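Local coordinates for protein carbohydrate deacetylase Agd3 (Neosartorya fumigata, PDB 6NWZ) that probably removes N-acetyl groups from the exopolysaccharide galactosaminogalactan, a step required for Aspergillus fumigatus biofilm formation, at residues A[136-141]-A[168-173]; A[141-146]-A[189-194]; A[182-187]-A[197-202]. All blocks are in the same frame, centred on the assembly; numbering follows the deposited sequence.

All three contacts lie in the N-terminal CBM87 region. From the N terminus, 136-141 opens interaction 1, which closes on 168-173 and joins two loops across the excursion that includes strands 144-147 and 164-165. Interaction 2 starts at V141, the residue it shares with interaction 1, and crosses it: its first segment lies within that excursion and its second, 189-194, beyond it. Interaction 3 is the hairpin of 182-187 with 197-202; it follows interaction 1 in series but crosses interaction 2, whose second segment lies in the hairpin's connection. A probable H171-Q143 side-chain hydrogen bond couples interactions 1 and 2, and strands 144-147 and 182-188, neighbours in a sheet, couple interactions 2 and 3.

Interaction 1 of 3, residues A[136-141]-A[168-173]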
ATOM      1  N   CYS A 136      -1.719  25.601  17.469  1.00 61.66           N
ATOM      2  CA  CYS A 136      -2.593  24.435  17.507  1.00 66.17           C
ATOM      3  C   CYS A 136      -2.502  23.693  18.832  1.00 67.24           C
ATOM      4  O   CYS A 136      -3.298  23.928  19.748  1.00 56.04           O
ATOM      5  CB  CYS A 136      -2.250  23.490  16.356  1.00 79.79           C
ATOM      6  SG  CYS A 136      -0.852  22.378  16.639  1.00 82.97           S
ATOM      7  N   CYS A 137      -1.526  22.791  18.927  1.00 72.15           N
ATOM      8  CA  CYS A 137      -1.316  21.939  20.084  1.00 72.83           C
ATOM      9  C   CYS A 137       0.162  21.589  20.156  1.00 68.57           C
ATOM     10  O   CYS A 137       0.779  21.269  19.135  1.00 47.49           O
ATOM     11  CB  CYS A 137      -2.159  20.664  19.997  1.00 71.66           C
ATOM     12  SG  CYS A 137      -3.934  20.963  19.898  1.00 74.84           S
ATOM     13  N   ASN A 138       0.718  21.645  21.359  1.00 71.46           N
ATOM     14  CA  ASN A 138       2.127  21.334  21.560  1.00 60.43           C
ATOM     15  C   ASN A 138       2.352  19.830  21.408  1.00 51.81           C
ATOM     16  O   ASN A 138       1.489  19.080  20.942  1.00 67.04           O
ATOM     17  CB  ASN A 138       2.591  21.844  22.920  1.00 63.85           C
ATOM     18  CG  ASN A 138       2.423  23.339  23.066  1.00 60.44           C
ATOM     19  OD1 ASN A 138       2.560  24.087  22.098  1.00 70.73           O
ATOM     20  ND2 ASN A 138       2.114  23.785  24.279  1.00 44.40           N
ATOM     21  N   THR A 139       3.541  19.377  21.799  1.00 55.02           N
ATOM     22  CA  THR A 139       3.879  17.962  21.718  1.00 55.91           C
ATOM     23  C   THR A 139       2.989  17.159  22.659  1.00 57.67           C
ATOM     24  O   THR A 139       2.801  17.529  23.822  1.00 66.70           O
ATOM     25  CB  THR A 139       5.352  17.741  22.068  1.00 60.39           C
ATOM     26  OG1 THR A 139       6.173  18.634  21.302  1.00 78.67           O
ATOM     27  CG2 THR A 139       5.766  16.309  21.768  1.00 51.36           C
ATOM     28  N   GLY A 140       2.432  16.061  22.152  1.00 66.30           N
ATOM     29  CA  GLY A 140       1.580  15.205  22.949  1.00 62.02           C
ATOM     30  C   GLY A 140       0.196  15.742  23.229  1.00 58.18           C
ATOM     31  O   GLY A 140      -0.563  15.091  23.955  1.00 60.82           O
ATOM     32  N   VAL A 141      -0.160  16.905  22.688  1.00 60.36           N
ATOM     33  CA  VAL A 141      -1.484  17.489  22.862  1.00 52.22           C
ATOM     34  C   VAL A 141      -2.314  17.137  21.636  1.00 57.55           C
ATOM     35  O   VAL A 141      -1.985  17.536  20.510  1.00 62.84           O
ATOM     36  CB  VAL A 141      -1.410  19.011  23.069  1.00 48.51           C
ATOM     37  CG1 VAL A 141      -2.789  19.573  23.392  1.00 44.84           C
ATOM     38  CG2 VAL A 141      -0.416  19.358  24.174  1.00 38.59           C
ATOM     39  N   GLY A 168       1.137  16.306  16.192  1.00 42.57           N
ATOM     40  CA  GLY A 168       2.327  16.451  15.391  1.00 31.24           C
ATOM     41  C   GLY A 168       2.168  17.327  14.169  1.00 46.75           C
ATOM     42  O   GLY A 168       3.175  17.735  13.583  1.00 55.53           O
ATOM     43  N   LEU A 169       0.939  17.623  13.764  1.00 47.47           N
ATOM     44  CA  LEU A 169       0.675  18.498  12.632  1.00 30.99           C
ATOM     45  C   LEU A 169       0.254  19.860  13.167  1.00 37.47           C
ATOM     46  O   LEU A 169      -0.783  19.977  13.829  1.00 39.27           O
ATOM     47  CB  LEU A 169      -0.415  17.915  11.733  1.00 33.43           C
ATOM     48  CG  LEU A 169      -0.175  16.528  11.135  1.00 35.21           C
ATOM     49  CD1 LEU A 169      -1.395  16.060  10.343  1.00 31.14           C
ATOM     50  CD2 LEU A 169       1.066  16.541  10.259  1.00 29.21           C
ATOM     51  N   TRP A 170       1.062  20.880  12.898  1.00 30.70           N
ATOM     52  CA  TRP A 170       0.711  22.226  13.329  1.00 35.44           C
ATOM     53  C   TRP A 170      -0.481  22.726  12.521  1.00 46.04           C
ATOM     54  O   TRP A 170      -0.482  22.642  11.288  1.00 56.13           O
ATOM     55  CB  TRP A 170       1.909  23.161  13.165  1.00 30.72           C
ATOM     56  CG  TRP A 170       1.782  24.440  13.929  1.00 41.15           C
ATOM     57  CD1 TRP A 170       1.518  25.678  13.419  1.00 46.46           C
ATOM     58  CD2 TRP A 170       1.909  24.609  15.346  1.00 48.46           C
ATOM     59  NE1 TRP A 170       1.476  26.608  14.432  1.00 49.22           N
ATOM     60  CE2 TRP A 170       1.711  25.976  15.624  1.00 46.82           C
ATOM     61  CE3 TRP A 170       2.174  23.736  16.407  1.00 44.54           C
ATOM     62  CZ2 TRP A 170       1.769  26.490  16.917  1.00 40.31           C
ATOM     63  CZ3 TRP A 170       2.225  24.248  17.690  1.00 47.69           C
ATOM     64  CH2 TRP A 170       2.026  25.612  17.934  1.00 54.48           C
ATOM     65  N   HIS A 171      -1.505  23.234  13.211  1.00 34.38           N
ATOM     66  CA  HIS A 171      -2.698  23.751  12.549  1.00 39.49           C
ATOM     67  C   HIS A 171      -3.133  25.052  13.216  1.00 37.16           C
ATOM     68  O   HIS A 171      -2.550  25.496  14.207  1.00 58.71           O
ATOM     69  CB  HIS A 171      -3.828  22.720  12.552  1.00 37.27           C
ATOM     70  CG  HIS A 171      -4.112  22.137  13.900  1.00 40.89           C
ATOM     71  ND1 HIS A 171      -3.389  21.085  14.423  1.00 41.07           N
ATOM     72  CD2 HIS A 171      -5.043  22.454  14.831  1.00 30.94           C
ATOM     73  CE1 HIS A 171      -3.863  20.778  15.618  1.00 31.70           C
ATOM     74  NE2 HIS A 171      -4.864  21.596  15.891  1.00 36.68           N
ATOM     75  N   TYR A 172      -4.163  25.680  12.650  1.00 38.53           N
ATOM     76  CA  TYR A 172      -4.664  26.962  13.143  1.00 32.47           C
ATOM     77  C   TYR A 172      -6.186  26.919  13.159  1.00 37.03           C
ATOM     78  O   TYR A 172      -6.828  27.016  12.100  1.00 35.35           O
ATOM     79  CB  TYR A 172      -4.177  28.127  12.286  1.00 26.07           C
ATOM     80  CG  TYR A 172      -2.697  28.122  11.980  1.00 51.87           C
ATOM     81  CD1 TYR A 172      -2.206  27.449  10.869  1.00 54.34           C
ATOM     82  CD2 TYR A 172      -1.792  28.800  12.791  1.00 41.90           C
ATOM     83  CE1 TYR A 172      -0.858  27.440  10.574  1.00 56.56           C
ATOM     84  CE2 TYR A 172      -0.436  28.797  12.502  1.00 56.08           C
ATOM     85  CZ  TYR A 172       0.024  28.113  11.390  1.00 64.74           C
ATOM     86  OH  TYR A 172       1.367  28.097  11.083  1.00 64.03           O
ATOM     87  N   PRO A 173      -6.796  26.765  14.331  1.00 34.73           N
ATOM     88  CA  PRO A 173      -8.259  26.839  14.416  1.00 34.48           C
ATOM     89  C   PRO A 173      -8.768  28.153  13.845  1.00 37.45           C
ATOM     90  O   PRO A 173      -8.251  29.229  14.155  1.00 40.20           O
ATOM     91  CB  PRO A 173      -8.527  26.726  15.918  1.00 32.63           C
ATOM     92  CG  PRO A 173      -7.358  25.946  16.437  1.00 27.46           C
ATOM     93  CD  PRO A 173      -6.181  26.397  15.617  1.00 31.31           C
TER
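In the CBM87 region, where the loop before strand 144-147 packs against the loop before strand 174-176, C136 inserts its side chain between the aromatic groups of W170 and H171. The C136 side chain lies over the face of the imidazole, CB above the ring centre and SG 3.9 Å from the H171 centroid. On its other flank SG approaches the W170 indole obliquely, 3.9 Å from the centroid of the six-membered ring, making a cysteine sulfur-aromatic contact. The backbone N of C136 sits over one face of the same indole, towards its rim, while N138 OD1 comes up at the ring edge. SG also accepts a long hydrogen bond from H171 N (3.6 Å, N-H...S 156°), so this sulfur meets both rings and a backbone amide.

H171 carries its ring folded back over its own backbone, with CG between the backbone N and carbonyl carbon (chi1 51°), and from there ND1 donates to L169 O at 2.9 Å, close to the ring plane. NE2 makes a probable hydrogen bond to Q143 OE1 outside the two segments. Past C137 the chain reverses in a type II turn, N138 to V141, closed by V141 N to N138 O at 3.2 Å, with G140 supplying the positive phi.

C136 SG and C137 SG lie 4.7 Å apart, too far for a disulfide between these adjacent cysteines. If both imidazole bonds hold, the ring of H171 is fixed in rotation, and two oxygen acceptors might favour its doubly protonated form.

Interaction 2 of 3, residues A[141-146]-A[189-194]; sequences VEQLLS and APNAVT
Between V141-L144 and A189-T194 runs a polar, near-surface contact made mostly of amide hydrogen bonds, where strand 144-147 begins and strand 182-188 has just ended. A189 N donates to L144 O at 2.7 Å, nearly straight at 171°. Extended from CG onward, the Q143 side chain brings NE2 to A189 O at 3.2 Å, the acceptor somewhat tilted from its amide plane; its OE1 is probably taken by H171.

The amide of N191 stacks on that of Q143, the two planes 11° apart. N191 ND2 donates within its own amide plane to E142 O at 3.1 Å, while OD1 accepts from T194 N at 2.8 Å and weakly from V193 N, an Asx motif that shapes its own loop. Both ends of this amide are thus engaged, which fixes its flip. One water bridges the backbones, accepting from L144 N and donating to P190 O. Apolar contact is slight: V141 CG1 with V193 CG2 at 4.0 Å and L144 CB with A189 CB at 3.8 Å.

Further on, strand 144-147 lies between strands 164-165 and 182-188, L145 bonding to V164 and S146 to Q187 through their backbones.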
ATOM      1  N   VAL A 141      -0.160  16.905  22.688  1.00 60.36           N
ATOM      2  CA  VAL A 141      -1.484  17.489  22.862  1.00 52.22           C
ATOM      3  C   VAL A 141      -2.314  17.137  21.636  1.00 57.55           C
ATOM      4  O   VAL A 141      -1.985  17.536  20.510  1.00 62.84           O
ATOM      5  CB  VAL A 141      -1.410  19.011  23.069  1.00 48.51           C
ATOM      6  CG1 VAL A 141      -2.789  19.573  23.392  1.00 44.84           C
ATOM      7  CG2 VAL A 141      -0.416  19.358  24.174  1.00 38.59           C
ATOM      8  N   GLU A 142      -3.387  16.382  21.853  1.00 50.50           N
ATOM      9  CA  GLU A 142      -4.234  15.896  20.776  1.00 50.28           C
ATOM     10  C   GLU A 142      -5.365  16.877  20.495  1.00 46.24           C
ATOM     11  O   GLU A 142      -5.891  17.520  21.408  1.00 47.12           O
ATOM     12  CB  GLU A 142      -4.807  14.524  21.142  1.00 42.90           C
ATOM     13  CG  GLU A 142      -5.835  13.980  20.170  1.00 39.01           C
ATOM     14  CD  GLU A 142      -5.216  13.539  18.863  1.00 51.04           C
ATOM     15  OE1 GLU A 142      -4.563  12.475  18.854  1.00 46.29           O
ATOM     16  OE2 GLU A 142      -5.371  14.261  17.852  1.00 56.80           O
ATOM     17  N   GLN A 143      -5.720  17.002  19.217  1.00 37.35           N
ATOM     18  CA  GLN A 143      -6.943  17.683  18.809  1.00 39.66           C
ATOM     19  C   GLN A 143      -7.546  16.886  17.669  1.00 40.94           C
ATOM     20  O   GLN A 143      -6.925  16.750  16.612  1.00 46.82           O
ATOM     21  CB  GLN A 143      -6.685  19.131  18.379  1.00 35.29           C
ATOM     22  CG  GLN A 143      -7.967  19.906  18.084  1.00 38.88           C
ATOM     23  CD  GLN A 143      -7.753  21.407  18.030  1.00 44.05           C
ATOM     24  OE1 GLN A 143      -6.767  21.885  17.471  1.00 51.88           O
ATOM     25  NE2 GLN A 143      -8.676  22.159  18.620  1.00 39.90           N
ATOM     26  N   LEU A 144      -8.743  16.354  17.888  1.00 36.80           N
ATOM     27  CA  LEU A 144      -9.376  15.501  16.896  1.00 39.80           C
ATOM     28  C   LEU A 144      -9.891  16.326  15.727  1.00 40.70           C
ATOM     29  O   LEU A 144     -10.374  17.449  15.901  1.00 33.38           O
ATOM     30  CB  LEU A 144     -10.512  14.704  17.528  1.00 24.29           C
ATOM     31  CG  LEU A 144     -10.021  13.706  18.578  1.00 25.43           C
ATOM     32  CD1 LEU A 144     -11.145  12.791  18.992  1.00 25.87           C
ATOM     33  CD2 LEU A 144      -8.841  12.907  18.044  1.00 24.88           C
ATOM     34  N   LEU A 145      -9.774  15.759  14.529  1.00 42.59           N
ATOM     35  CA  LEU A 145     -10.174  16.398  13.285  1.00 29.35           C
ATOM     36  C   LEU A 145     -11.108  15.463  12.532  1.00 31.00           C
ATOM     37  O   LEU A 145     -10.925  14.243  12.560  1.00 37.75           O
ATOM     38  CB  LEU A 145      -8.946  16.735  12.427  1.00 20.15           C
ATOM     39  CG  LEU A 145      -9.096  16.957  10.920  1.00 19.23           C
ATOM     40  CD1 LEU A 145      -9.885  18.208  10.649  1.00 26.46           C
ATOM     41  CD2 LEU A 145      -7.737  17.054  10.270  1.00 25.44           C
ATOM     42  N   SER A 146     -12.110  16.031  11.865  1.00 25.04           N
ATOM     43  CA  SER A 146     -13.053  15.211  11.119  1.00 32.60           C
ATOM     44  C   SER A 146     -13.682  16.036  10.007  1.00 30.93           C
ATOM     45  O   SER A 146     -13.877  17.245  10.150  1.00 39.27           O
ATOM     46  CB  SER A 146     -14.151  14.659  12.025  1.00 20.01           C
ATOM     47  OG  SER A 146     -15.029  15.703  12.396  1.00 31.84           O
ATOM     48  N   ALA A 189     -12.161  19.357  16.654  1.00 34.54           N
ATOM     49  CA  ALA A 189     -12.929  19.089  17.852  1.00 32.66           C
ATOM     50  C   ALA A 189     -12.346  19.855  19.037  1.00 40.72           C
ATOM     51  O   ALA A 189     -11.169  20.225  19.032  1.00 33.21           O
ATOM     52  CB  ALA A 189     -12.942  17.592  18.148  1.00 26.12           C
ATOM     53  N   PRO A 190     -13.155  20.120  20.059  1.00 51.91           N
ATOM     54  CA  PRO A 190     -12.609  20.698  21.291  1.00 53.19           C
ATOM     55  C   PRO A 190     -11.612  19.749  21.939  1.00 51.46           C
ATOM     56  O   PRO A 190     -11.612  18.540  21.697  1.00 49.67           O
ATOM     57  CB  PRO A 190     -13.848  20.901  22.171  1.00 41.91           C
ATOM     58  CG  PRO A 190     -14.986  20.987  21.203  1.00 42.24           C
ATOM     59  CD  PRO A 190     -14.627  20.058  20.082  1.00 45.71           C
ATOM     60  N   ASN A 191     -10.741  20.319  22.771  1.00 51.39           N
ATOM     61  CA  ASN A 191      -9.726  19.527  23.452  1.00 51.59           C
ATOM     62  C   ASN A 191      -9.313  20.197  24.755  1.00 62.42           C
ATOM     63  O   ASN A 191     -10.099  20.938  25.350  1.00 67.78           O
ATOM     64  CB  ASN A 191      -8.510  19.312  22.546  1.00 64.28           C
ATOM     65  CG  ASN A 191      -7.823  20.611  22.163  1.00 65.36           C
ATOM     66  OD1 ASN A 191      -8.391  21.693  22.308  1.00 71.10           O
ATOM     67  ND2 ASN A 191      -6.595  20.507  21.663  1.00 51.11           N
ATOM     68  N   ALA A 192      -8.080  19.940  25.202  1.00 64.19           N
ATOM     69  CA  ALA A 192      -7.617  20.510  26.463  1.00 56.73           C
ATOM     70  C   ALA A 192      -7.333  22.001  26.345  1.00 64.45           C
ATOM     71  O   ALA A 192      -7.483  22.738  27.326  1.00 76.97           O
ATOM     72  CB  ALA A 192      -6.367  19.775  26.944  1.00 41.43           C
ATOM     73  N   VAL A 193      -6.923  22.464  25.168  1.00 67.75           N
ATOM     74  CA  VAL A 193      -6.606  23.876  24.975  1.00 67.26           C
ATOM     75  C   VAL A 193      -7.847  24.675  24.593  1.00 61.57           C
ATOM     76  O   VAL A 193      -8.041  25.793  25.076  1.00 56.09           O
ATOM     77  CB  VAL A 193      -5.492  24.023  23.916  1.00 70.90           C
ATOM     78  CG1 VAL A 193      -5.062  25.478  23.787  1.00 72.91           C
ATOM     79  CG2 VAL A 193      -4.305  23.136  24.260  1.00 68.87           C
ATOM     80  N   THR A 194      -8.702  24.120  23.735  1.00 68.55           N
ATOM     81  CA  THR A 194      -9.868  24.820  23.213  1.00 56.62           C
ATOM     82  C   THR A 194     -11.147  24.198  23.758  1.00 61.43           C
ATOM     83  O   THR A 194     -11.272  22.972  23.836  1.00 66.38           O
ATOM     84  CB  THR A 194      -9.902  24.780  21.683  1.00 61.54           C
ATOM     85  OG1 THR A 194      -8.578  24.963  21.165  1.00 70.08           O
ATOM     86  CG2 THR A 194     -10.803  25.883  21.147  1.00 63.76           C
TER
HETATM   87  O   HOH W   1     -10.039  16.602  20.490  1.00 35.43           O

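Interaction 3 of 3, residues A[182-187]-A[197-202]; sequences TKEIAQ and ASTAAV
Strands 182-187 and 198-202 pair antiparallel as the arms of a hairpin, strongly twisted: their directions differ by 126° and their axes approach to 4.3 Å. E184 faces V202 and Q187 faces T199 in non-hydrogen-bonded pairs, with A186 and A201 a hydrogen-bonded pair between them. The register slips by one on each side of that pair. At the first slip, a classic beta bulge, I185 and A186 stand together opposite A201, and A201 O accepts from I185 N at 3.0 Å and weakly from A186 N. At the second, A200 N donates to A186 O at 3.0 Å from above the carbonyl plane.

E184, Q187, T199 and V202 share one face of the sheet. The E184 chain runs out extended, CG anti to the backbone N (chi1 161°), and its carboxylate is gripped at both oxygens: T199 OG1 donates to OE1 at 2.6 Å, nearly in line with the C-O bond, and Q187 NE2 donates to the syn side of OE2 at 2.7 Å. Farther along, T182 CG2 packs against V202 CB at 3.6 Å. On the other face A186 CB meets A201 CB at 3.8 Å, and A201 CB also touches I185 CG1.

Strand 182-188 is flanked by strand 144-147, whose L145 and F147 touch A186, and strand 198-206 by strand 209-214, whose F214 touches A201. I176 of strand 174-176 packs on T182, E184, T199 and V202, and K183 NZ forms salt bridges with D149 and D152.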
ATOM      1  N   THR A 182     -17.637  31.092   1.441  1.00 37.50           N
ATOM      2  CA  THR A 182     -16.770  30.111   2.076  1.00 26.31           C
ATOM      3  C   THR A 182     -17.616  29.167   2.917  1.00 29.54           C
ATOM      4  O   THR A 182     -18.390  29.616   3.767  1.00 44.13           O
ATOM      5  CB  THR A 182     -15.716  30.798   2.958  1.00 33.75           C
ATOM      6  OG1 THR A 182     -14.932  31.701   2.165  1.00 30.23           O
ATOM      7  CG2 THR A 182     -14.806  29.771   3.610  1.00 29.04           C
ATOM      8  N   LYS A 183     -17.465  27.864   2.676  1.00 29.73           N
ATOM      9  CA  LYS A 183     -18.118  26.825   3.459  1.00 27.49           C
ATOM     10  C   LYS A 183     -17.068  25.995   4.187  1.00 32.95           C
ATOM     11  O   LYS A 183     -15.906  25.930   3.780  1.00 39.05           O
ATOM     12  CB  LYS A 183     -18.973  25.904   2.580  1.00 25.09           C
ATOM     13  CG  LYS A 183     -18.156  25.015   1.659  1.00 30.97           C
ATOM     14  CD  LYS A 183     -19.045  24.182   0.762  1.00 34.27           C
ATOM     15  CE  LYS A 183     -19.803  23.135   1.548  1.00 32.56           C
ATOM     16  NZ  LYS A 183     -20.573  22.253   0.632  1.00 28.01           N
ATOM     17  N   GLU A 184     -17.496  25.351   5.269  1.00 27.81           N
ATOM     18  CA  GLU A 184     -16.629  24.504   6.077  1.00 27.34           C
ATOM     19  C   GLU A 184     -16.814  23.044   5.677  1.00 33.14           C
ATOM     20  O   GLU A 184     -17.948  22.572   5.550  1.00 38.40           O
ATOM     21  CB  GLU A 184     -16.933  24.694   7.564  1.00 29.46           C
ATOM     22  CG  GLU A 184     -16.432  23.567   8.451  1.00 24.79           C
ATOM     23  CD  GLU A 184     -16.710  23.804   9.926  1.00 44.79           C
ATOM     24  OE1 GLU A 184     -16.235  24.821  10.479  1.00 41.94           O
ATOM     25  OE2 GLU A 184     -17.406  22.965  10.534  1.00 62.82           O
ATOM     26  N   ILE A 185     -15.703  22.340   5.467  1.00 27.10           N
ATOM     27  CA  ILE A 185     -15.741  20.913   5.170  1.00 33.46           C
ATOM     28  C   ILE A 185     -15.078  20.064   6.245  1.00 40.91           C
ATOM     29  O   ILE A 185     -15.333  18.849   6.296  1.00 43.11           O
ATOM     30  CB  ILE A 185     -15.112  20.601   3.792  1.00 24.43           C
ATOM     31  CG1 ILE A 185     -13.607  20.863   3.819  1.00 19.13           C
ATOM     32  CG2 ILE A 185     -15.769  21.416   2.691  1.00 20.32           C
ATOM     33  CD1 ILE A 185     -12.879  20.339   2.602  1.00 27.40           C
ATOM     34  N   ALA A 186     -14.231  20.640   7.098  1.00 34.22           N
ATOM     35  CA  ALA A 186     -13.591  19.912   8.184  1.00 33.14           C
ATOM     36  C   ALA A 186     -13.594  20.781   9.432  1.00 31.74           C
ATOM     37  O   ALA A 186     -13.677  22.010   9.361  1.00 29.95           O
ATOM     38  CB  ALA A 186     -12.157  19.497   7.830  1.00 31.58           C
ATOM     39  N   GLN A 187     -13.479  20.129  10.585  1.00 39.44           N
ATOM     40  CA  GLN A 187     -13.696  20.813  11.851  1.00 35.68           C
ATOM     41  C   GLN A 187     -12.770  20.240  12.915  1.00 34.64           C
ATOM     42  O   GLN A 187     -12.627  19.018  13.025  1.00 36.72           O
ATOM     43  CB  GLN A 187     -15.165  20.679  12.270  1.00 35.07           C
ATOM     44  CG  GLN A 187     -15.541  21.353  13.563  1.00 46.38           C
ATOM     45  CD  GLN A 187     -17.038  21.334  13.797  1.00 41.89           C
ATOM     46  OE1 GLN A 187     -17.536  20.603  14.653  1.00 49.73           O
ATOM     47  NE2 GLN A 187     -17.763  22.140  13.035  1.00 28.46           N
ATOM     48  N   ALA A 197     -15.466  23.886  19.155  1.00 38.57           N
ATOM     49  CA  ALA A 197     -15.026  23.442  17.846  1.00 33.61           C
ATOM     50  C   ALA A 197     -14.616  24.641  16.990  1.00 38.80           C
ATOM     51  O   ALA A 197     -14.886  25.799  17.319  1.00 53.65           O
ATOM     52  CB  ALA A 197     -16.125  22.636  17.155  1.00 35.66           C
ATOM     53  N   SER A 198     -13.953  24.349  15.877  1.00 36.63           N
ATOM     54  CA  SER A 198     -13.444  25.396  15.004  1.00 37.16           C
ATOM     55  C   SER A 198     -13.251  24.826  13.607  1.00 37.92           C
ATOM     56  O   SER A 198     -13.265  23.610  13.399  1.00 32.82           O
ATOM     57  CB  SER A 198     -12.134  25.984  15.538  1.00 26.65           C
ATOM     58  OG  SER A 198     -11.152  24.974  15.686  1.00 46.10           O
ATOM     59  N   THR A 199     -13.051  25.731  12.652  1.00 40.75           N
ATOM     60  CA  THR A 199     -12.931  25.359  11.250  1.00 40.76           C
ATOM     61  C   THR A 199     -11.520  24.878  10.937  1.00 34.73           C
ATOM     62  O   THR A 199     -10.535  25.528  11.300  1.00 38.33           O
ATOM     63  CB  THR A 199     -13.285  26.546  10.359  1.00 43.94           C
ATOM     64  OG1 THR A 199     -14.674  26.864  10.519  1.00 44.92           O
ATOM     65  CG2 THR A 199     -12.999  26.219   8.905  1.00 31.23           C
ATOM     66  N   ALA A 200     -11.427  23.745  10.244  1.00 29.71           N
ATOM     67  CA  ALA A 200     -10.146  23.161   9.875  1.00 25.75           C
ATOM     68  C   ALA A 200      -9.855  23.207   8.386  1.00 30.13           C
ATOM     69  O   ALA A 200      -8.688  23.290   8.004  1.00 22.99           O
ATOM     70  CB  ALA A 200     -10.074  21.705  10.344  1.00 24.45           C
ATOM     71  N   ALA A 201     -10.878  23.151   7.538  1.00 33.90           N
ATOM     72  CA  ALA A 201     -10.681  23.255   6.100  1.00 34.16           C
ATOM     73  C   ALA A 201     -11.941  23.843   5.483  1.00 30.55           C
ATOM     74  O   ALA A 201     -13.047  23.640   5.988  1.00 33.47           O
ATOM     75  CB  ALA A 201     -10.343  21.896   5.473  1.00 22.53           C
ATOM     76  N   VAL A 202     -11.759  24.588   4.392  1.00 30.71           N
ATOM     77  CA  VAL A 202     -12.843  25.318   3.750  1.00 37.85           C
ATOM     78  C   VAL A 202     -12.786  25.091   2.245  1.00 32.69           C
ATOM     79  O   VAL A 202     -11.793  24.608   1.699  1.00 37.77           O
ATOM     80  CB  VAL A 202     -12.800  26.832   4.052  1.00 34.69           C
ATOM     81  CG1 VAL A 202     -12.948  27.094   5.539  1.00 24.72           C
ATOM     82  CG2 VAL A 202     -11.512  27.454   3.521  1.00 30.06           C
TER